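Local structure of DR hemagglutinin structural subunit (Escherichia coli, 2JKN) at residues A49-V54 with I122-D127; L91-R96 with Y138-T143. The protein mediates attachment of uropathogenic E. coli to the upper urinary tract by binding the Dr blood group antigen, and agglutinates human erythrocytes even in the presence of D-mannose. One frame throughout, in Å; residues are numbered along the deposited sequence.

Interaction 1: A49-V54 with I122-D127; sequences APIGPV and IGIYVD. With CL8 (chloramphenicol succinate), chain I.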
loop_
_atom_site.group_PDB
_atom_site.type_symbol
_atom_site.label_atom_id
_atom_site.label_comp_id
_atom_site.label_asym_id
_atom_site.label_seq_id
_atom_site.Cartn_x
_atom_site.Cartn_y
_atom_site.Cartn_z
ATOM N N ALA A 49 21.199 11.421 -12.977
ATOM C CA ALA A 49 20.123 12.120 -12.276
ATOM C C ALA A 49 19.694 11.295 -11.035
ATOM O O ALA A 49 19.440 10.099 -11.140
ATOM C CB ALA A 49 18.942 12.325 -13.205
ATOM N N PRO A 50 19.636 11.931 -9.864
ATOM C CA PRO A 50 19.186 11.224 -8.645
ATOM C C PRO A 50 17.696 10.858 -8.711
ATOM O O PRO A 50 16.857 11.655 -9.134
ATOM C CB PRO A 50 19.424 12.249 -7.536
ATOM C CG PRO A 50 19.332 13.600 -8.252
ATOM C CD PRO A 50 19.985 13.343 -9.593
ATOM N N ILE A 51 17.386 9.621 -8.340
ATOM C CA ILE A 51 16.004 9.162 -8.304
ATOM C C ILE A 51 15.523 9.225 -6.853
ATOM O O ILE A 51 14.421 9.692 -6.569
ATOM C CB ILE A 51 15.866 7.736 -8.922
ATOM C CG1 ILE A 51 16.061 7.811 -10.449
ATOM C CG2 ILE A 51 14.471 7.139 -8.608
ATOM C CD1 ILE A 51 16.028 6.454 -11.132
ATOM N N GLY A 52 16.378 8.813 -5.928
ATOM C CA GLY A 52 16.060 8.936 -4.510
ATOM C C GLY A 52 17.042 8.175 -3.632
ATOM O O GLY A 52 17.790 7.327 -4.110
ATOM N N PRO A 53 17.010 8.465 -2.336
ATOM C CA PRO A 53 17.889 7.785 -1.401
ATOM C C PRO A 53 17.190 6.550 -0.809
ATOM O O PRO A 53 15.950 6.471 -0.751
ATOM C CB PRO A 53 18.103 8.842 -0.312
ATOM C CG PRO A 53 16.794 9.569 -0.263
ATOM C CD PRO A 53 16.325 9.619 -1.709
ATOM N N VAL A 54 17.997 5.609 -0.348
ATOM C CA VAL A 54 17.513 4.409 0.326
ATOM C C VAL A 54 18.274 4.304 1.648
ATOM O O VAL A 54 19.484 4.148 1.650
ATOM C CB VAL A 54 17.765 3.146 -0.540
ATOM C CG1 VAL A 54 17.374 1.851 0.215
ATOM C CG2 VAL A 54 17.042 3.261 -1.862
ATOM N N ILE A 122 22.019 4.726 0.543
ATOM C CA ILE A 122 22.346 4.196 -0.775
ATOM C C ILE A 122 21.611 5.093 -1.776
ATOM O O ILE A 122 20.398 5.223 -1.721
ATOM C CB ILE A 122 21.876 2.724 -0.932
ATOM C CG1 ILE A 122 22.657 1.790 0.020
ATOM C CG2 ILE A 122 22.035 2.262 -2.411
ATOM C CD1 ILE A 122 24.035 1.408 -0.480
ATOM N N GLY A 123 22.333 5.716 -2.692
ATOM C CA GLY A 123 21.656 6.533 -3.690
ATOM C C GLY A 123 21.297 5.723 -4.955
ATOM O O GLY A 123 22.033 4.830 -5.375
ATOM N N ILE A 124 20.155 6.038 -5.541
ATOM C CA ILE A 124 19.734 5.419 -6.809
ATOM C C ILE A 124 19.819 6.517 -7.871
ATOM O O ILE A 124 19.236 7.592 -7.698
ATOM C CB ILE A 124 18.315 4.847 -6.734
ATOM C CG1 ILE A 124 18.158 3.921 -5.505
ATOM C CG2 ILE A 124 17.980 4.117 -8.044
ATOM C CD1 ILE A 124 19.084 2.699 -5.518
ATOM N N TYR A 125 20.612 6.272 -8.922
ATOM C CA TYR A 125 20.866 7.277 -9.966
ATOM C C TYR A 125 20.590 6.726 -11.386
ATOM O O TYR A 125 20.894 5.579 -11.693
ATOM C CB TYR A 125 22.330 7.749 -9.896
ATOM C CG TYR A 125 22.766 8.278 -8.533
ATOM C CD1 TYR A 125 22.690 9.625 -8.231
ATOM C CD2 TYR A 125 23.268 7.406 -7.551
ATOM C CE1 TYR A 125 23.071 10.102 -6.972
ATOM C CE2 TYR A 125 23.642 7.869 -6.298
ATOM C CZ TYR A 125 23.524 9.211 -6.008
ATOM O OH TYR A 125 23.924 9.675 -4.773
ATOM N N VAL A 126 20.076 7.576 -12.261
ATOM C CA VAL A 126 19.858 7.176 -13.649
ATOM C C VAL A 126 21.226 6.794 -14.268
ATOM O O VAL A 126 22.208 7.517 -14.108
ATOM C CB VAL A 126 19.156 8.312 -14.452
ATOM C CG1 VAL A 126 19.113 7.966 -15.951
ATOM C CG2 VAL A 126 17.738 8.545 -13.909
ATOM N N ASP A 127 21.288 5.633 -14.920
ATOM C CA ASP A 127 22.537 5.154 -15.533
ATOM C C ASP A 127 22.452 5.320 -17.047
ATOM O O ASP A 127 21.874 4.467 -17.743
ATOM C CB ASP A 127 22.763 3.678 -15.185
ATOM C CG ASP A 127 24.035 3.090 -15.837
ATOM O OD1 ASP A 127 24.967 3.858 -16.171
ATOM O OD2 ASP A 127 24.097 1.850 -15.983
HETATM C C1 CL8 I . 20.608 10.673 -3.900
HETATM CL CL1 CL8 I . 19.914 9.540 -5.108
HETATM CL CL2 CL8 I . 20.936 9.896 -2.331
HETATM C C2 CL8 I . 19.546 11.812 -3.733
HETATM O O2 CL8 I . 18.340 11.543 -3.782
HETATM N N2 CL8 I . 20.052 12.952 -3.571
HETATM C C3 CL8 I . 19.487 14.310 -3.398
HETATM C C4 CL8 I . 19.399 15.050 -4.745
HETATM C C5 CL8 I . 19.742 14.914 -2.057
HETATM O O5 CL8 I . 21.032 15.496 -2.328
HETATM C C6 CL8 I . 19.575 14.191 -0.849
HETATM C C7 CL8 I . 18.337 13.719 -0.459
HETATM C C8 CL8 I . 18.235 12.945 0.727
HETATM C C9 CL8 I . 19.434 12.677 1.406
HETATM N N9 CL8 I . 19.353 11.867 2.666
HETATM O O9A CL8 I . 20.423 11.665 3.233
HETATM O O9B CL8 I . 18.282 11.483 3.043
HETATM C C10 CL8 I . 20.652 13.105 0.988
HETATM C C11 CL8 I . 20.741 13.871 -0.158
HETATM O O4 CL8 I . 18.181 14.875 -5.504
HETATM O O15 CL8 I . 15.457 12.246 -3.550
HETATM C C15 CL8 I . 14.730 12.309 -4.515
HETATM O O16 CL8 I . 13.411 12.108 -4.375
HETATM C C14 CL8 I . 15.303 12.625 -5.872
HETATM C C13 CL8 I . 16.825 12.782 -5.768
HETATM C C12 CL8 I . 17.169 14.023 -4.989
HETATM O O12 CL8 I . 16.610 14.257 -3.947
#
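A49 O takes two donors from adjacent atoms of the facing strand: V126 N bonds it at 2.8 Å, and Y125 CA adds a weaker C-H...O contact at 3.4 Å. From here the strands run antiparallel. I51 N binds I124 O, and I124 N returns a longer bond to G52 O at 3.1 Å, so both I51 and G52 face I124. Past this point V54 and I122 exchange two backbone bonds. On the buried side, V54 CG2 meets I124 CG1, while I51 CD1 reaches across V126 CG2 at 3.9 Å. The other side carries P50, P53 and Y125 and receives the chloramphenicol succinate. Y125 holds CG beside its own backbone N (chi1 -55°), and the ring takes chlorine CL1 over one face, 3.6 Å above the plane and offset toward the rim. The same CL1 lies 3.2 Å from G52 O, CL2 sits against G123 CA, and P50 CB packs closely on C13 of the ligand, 3.2 Å away. I51 and G52 opposite I124 form a classic beta bulge in this antiparallel pair, built here into the chloramphenicol succinate pocket of a Dr-family adhesin.

Interaction 2: L91-R96 with Y138-T143; sequences LYVNIR and YTLTLT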
loop_
_atom_site.group_PDB
_atom_site.type_symbol
_atom_site.label_atom_id
_atom_site.label_comp_id
_atom_site.label_asym_id
_atom_site.label_seq_id
_atom_site.Cartn_x
_atom_site.Cartn_y
_atom_site.Cartn_z
ATOM N N LEU A 91 14.320 1.082 -16.582
ATOM C CA LEU A 91 15.020 2.344 -16.373
ATOM C C LEU A 91 16.297 1.956 -15.640
ATOM O O LEU A 91 16.257 1.616 -14.461
ATOM C CB LEU A 91 14.203 3.310 -15.514
ATOM C CG LEU A 91 14.938 4.611 -15.137
ATOM C CD1 LEU A 91 15.332 5.387 -16.401
ATOM C CD2 LEU A 91 14.030 5.477 -14.228
ATOM N N TYR A 92 17.400 1.887 -16.384
ATOM C CA TYR A 92 18.671 1.454 -15.824
ATOM C C TYR A 92 19.200 2.430 -14.808
ATOM O O TYR A 92 19.187 3.633 -15.038
ATOM C CB TYR A 92 19.696 1.248 -16.933
ATOM C CG TYR A 92 19.355 0.073 -17.809
ATOM C CD1 TYR A 92 18.751 0.255 -19.049
ATOM C CD2 TYR A 92 19.599 -1.221 -17.384
ATOM C CE1 TYR A 92 18.431 -0.829 -19.857
ATOM C CE2 TYR A 92 19.276 -2.310 -18.178
ATOM C CZ TYR A 92 18.678 -2.111 -19.398
ATOM O OH TYR A 92 18.364 -3.203 -20.185
ATOM N N VAL A 93 19.671 1.905 -13.685
ATOM C CA VAL A 93 20.198 2.752 -12.624
ATOM C C VAL A 93 21.521 2.267 -12.112
ATOM O O VAL A 93 21.875 1.096 -12.275
ATOM C CB VAL A 93 19.192 2.877 -11.440
ATOM C CG1 VAL A 93 17.878 3.503 -11.902
ATOM C CG2 VAL A 93 18.941 1.467 -10.785
ATOM N N ASN A 94 22.236 3.175 -11.441
ATOM C CA ASN A 94 23.426 2.833 -10.675
ATOM C C ASN A 94 23.029 2.981 -9.203
ATOM O O ASN A 94 22.216 3.846 -8.847
ATOM C CB ASN A 94 24.570 3.794 -10.988
ATOM C CG ASN A 94 25.326 3.399 -12.224
ATOM O OD1 ASN A 94 25.656 2.227 -12.417
ATOM N ND2 ASN A 94 25.542 4.359 -13.107
ATOM N N ILE A 95 23.561 2.097 -8.370
ATOM C CA ILE A 95 23.298 2.085 -6.935
ATOM C C ILE A 95 24.645 2.334 -6.273
ATOM O O ILE A 95 25.626 1.693 -6.624
ATOM C CB ILE A 95 22.710 0.724 -6.518
ATOM C CG1 ILE A 95 21.382 0.477 -7.257
ATOM C CG2 ILE A 95 22.552 0.651 -5.011
ATOM C CD1 ILE A 95 20.770 -0.890 -6.979
ATOM N N ARG A 96 24.716 3.342 -5.413
ATOM C CA ARG A 96 25.997 3.772 -4.833
ATOM C C ARG A 96 25.788 4.369 -3.436
ATOM O O ARG A 96 24.944 5.240 -3.263
ATOM C CB ARG A 96 26.621 4.854 -5.750
ATOM C CG ARG A 96 27.942 5.436 -5.229
ATOM C CD ARG A 96 28.632 6.325 -6.264
ATOM N NE ARG A 96 27.970 7.620 -6.417
ATOM C CZ ARG A 96 27.243 7.966 -7.478
ATOM N NH1 ARG A 96 27.079 7.109 -8.480
ATOM N NH2 ARG A 96 26.681 9.170 -7.541
ATOM N N TYR A 138 7.411 3.320 -12.235
ATOM C CA TYR A 138 8.586 2.465 -12.199
ATOM C C TYR A 138 8.977 2.149 -10.757
ATOM O O TYR A 138 8.851 2.996 -9.863
ATOM C CB TYR A 138 9.734 3.170 -12.929
ATOM C CG TYR A 138 9.507 3.229 -14.421
ATOM C CD1 TYR A 138 10.032 2.240 -15.260
ATOM C CD2 TYR A 138 8.701 4.233 -14.994
ATOM C CE1 TYR A 138 9.828 2.282 -16.640
ATOM C CE2 TYR A 138 8.483 4.282 -16.389
ATOM C CZ TYR A 138 9.041 3.285 -17.194
ATOM O OH TYR A 138 8.843 3.299 -18.548
ATOM N N THR A 139 9.423 0.925 -10.529
ATOM C CA THR A 139 9.746 0.486 -9.173
ATOM C C THR A 139 11.071 -0.280 -9.104
ATOM O O THR A 139 11.350 -1.123 -9.958
ATOM C CB THR A 139 8.588 -0.425 -8.587
ATOM O OG1 THR A 139 7.331 0.233 -8.741
ATOM C CG2 THR A 139 8.814 -0.728 -7.100
ATOM N N LEU A 140 11.798 -0.078 -8.000
ATOM C CA LEU A 140 12.987 -0.865 -7.682
ATOM C C LEU A 140 12.823 -1.342 -6.241
ATOM O O LEU A 140 12.610 -0.542 -5.334
ATOM C CB LEU A 140 14.274 -0.044 -7.838
ATOM C CG LEU A 140 15.552 -0.687 -7.250
ATOM C CD1 LEU A 140 15.890 -2.018 -7.987
ATOM C CD2 LEU A 140 16.745 0.314 -7.348
ATOM N N THR A 141 12.856 -2.652 -6.043
ATOM C CA THR A 141 12.672 -3.234 -4.700
ATOM C C THR A 141 13.957 -3.844 -4.185
ATOM O O THR A 141 14.583 -4.621 -4.870
ATOM C CB THR A 141 11.527 -4.243 -4.708
ATOM O OG1 THR A 141 10.334 -3.592 -5.210
ATOM C CG2 THR A 141 11.273 -4.783 -3.304
ATOM N N LEU A 142 14.384 -3.418 -3.004
ATOM C CA LEU A 142 15.634 -3.891 -2.416
ATOM C C LEU A 142 15.375 -4.493 -1.035
ATOM O O LEU A 142 14.792 -3.827 -0.169
ATOM C CB LEU A 142 16.604 -2.717 -2.282
ATOM C CG LEU A 142 17.176 -2.160 -3.601
ATOM C CD1 LEU A 142 17.910 -0.830 -3.367
ATOM C CD2 LEU A 142 18.115 -3.190 -4.249
ATOM N N THR A 143 15.842 -5.729 -0.825
ATOM C CA THR A 143 15.653 -6.438 0.462
ATOM C C THR A 143 16.986 -6.551 1.205
ATOM O O THR A 143 18.002 -6.914 0.613
ATOM C CB THR A 143 15.050 -7.857 0.217
ATOM O OG1 THR A 143 13.797 -7.724 -0.464
ATOM C CG2 THR A 143 14.851 -8.595 1.536
#
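L91 opens the contact by setting its CB 4.3 Å from CD1 of the Y138 ring, the first of a row of apolar touches inside the hydrophobic core of this immunoglobulin-like fold. The two strands lie face to face rather than side by side: their axes stay 9.3 Å apart at closest approach and their directions differ by 40°, so side chains alone fill the distance. The Y138 ring comes to L91 obliquely, while its hydroxyl is bonded to P134 O, which ties down the polar end of a largely buried side chain. L82 of strand 79-84 and V25 of strand 17-26 also pack on Y138. Strand 91-96 alternates, and the next inward residue is V93, whose CG2 methyl meets L140 CD2 at 4.2 Å. V93 also touches L82 and I124 of strand 119-126. Toward the far end the spacing grows, from 7.7 Å between the CA atoms of L91 and Y138 to 10.7 Å between those of I95 and L142, and longer side-chain reach makes up for it. I95 supplies part of that reach, its CD1 anti to CA (chi2 176°). L140 CD2 has a methyl of V93 and one of I95 against it. I95 CD1 is shared in turn: it lies 4.2 Å from L140 CD2 and 4.4 Å from L142 CD2, bridging two leucines that are neighbours on one side of their strand.

The two contacts meet at strand 119-126, which pairs with strand 50-59 in interaction 1 and with strand 90-97, the first partner of interaction 2, along its other edge. G123 N lies 2.7 Å from R96 O and Y125 O 2.8 Å from N94 N, both probable hydrogen bonds. Interaction 1 is an in-sheet contact, held by backbone bonds, with one side buried and the other turned to the ligand. Interaction 2 lies close to the centre of the chain and consists of apolar side chains alone. I124 serves both places, lining interaction 1 and touching I95 and L140, and R96 makes a cation-pi contact with the ligand-binding Y125.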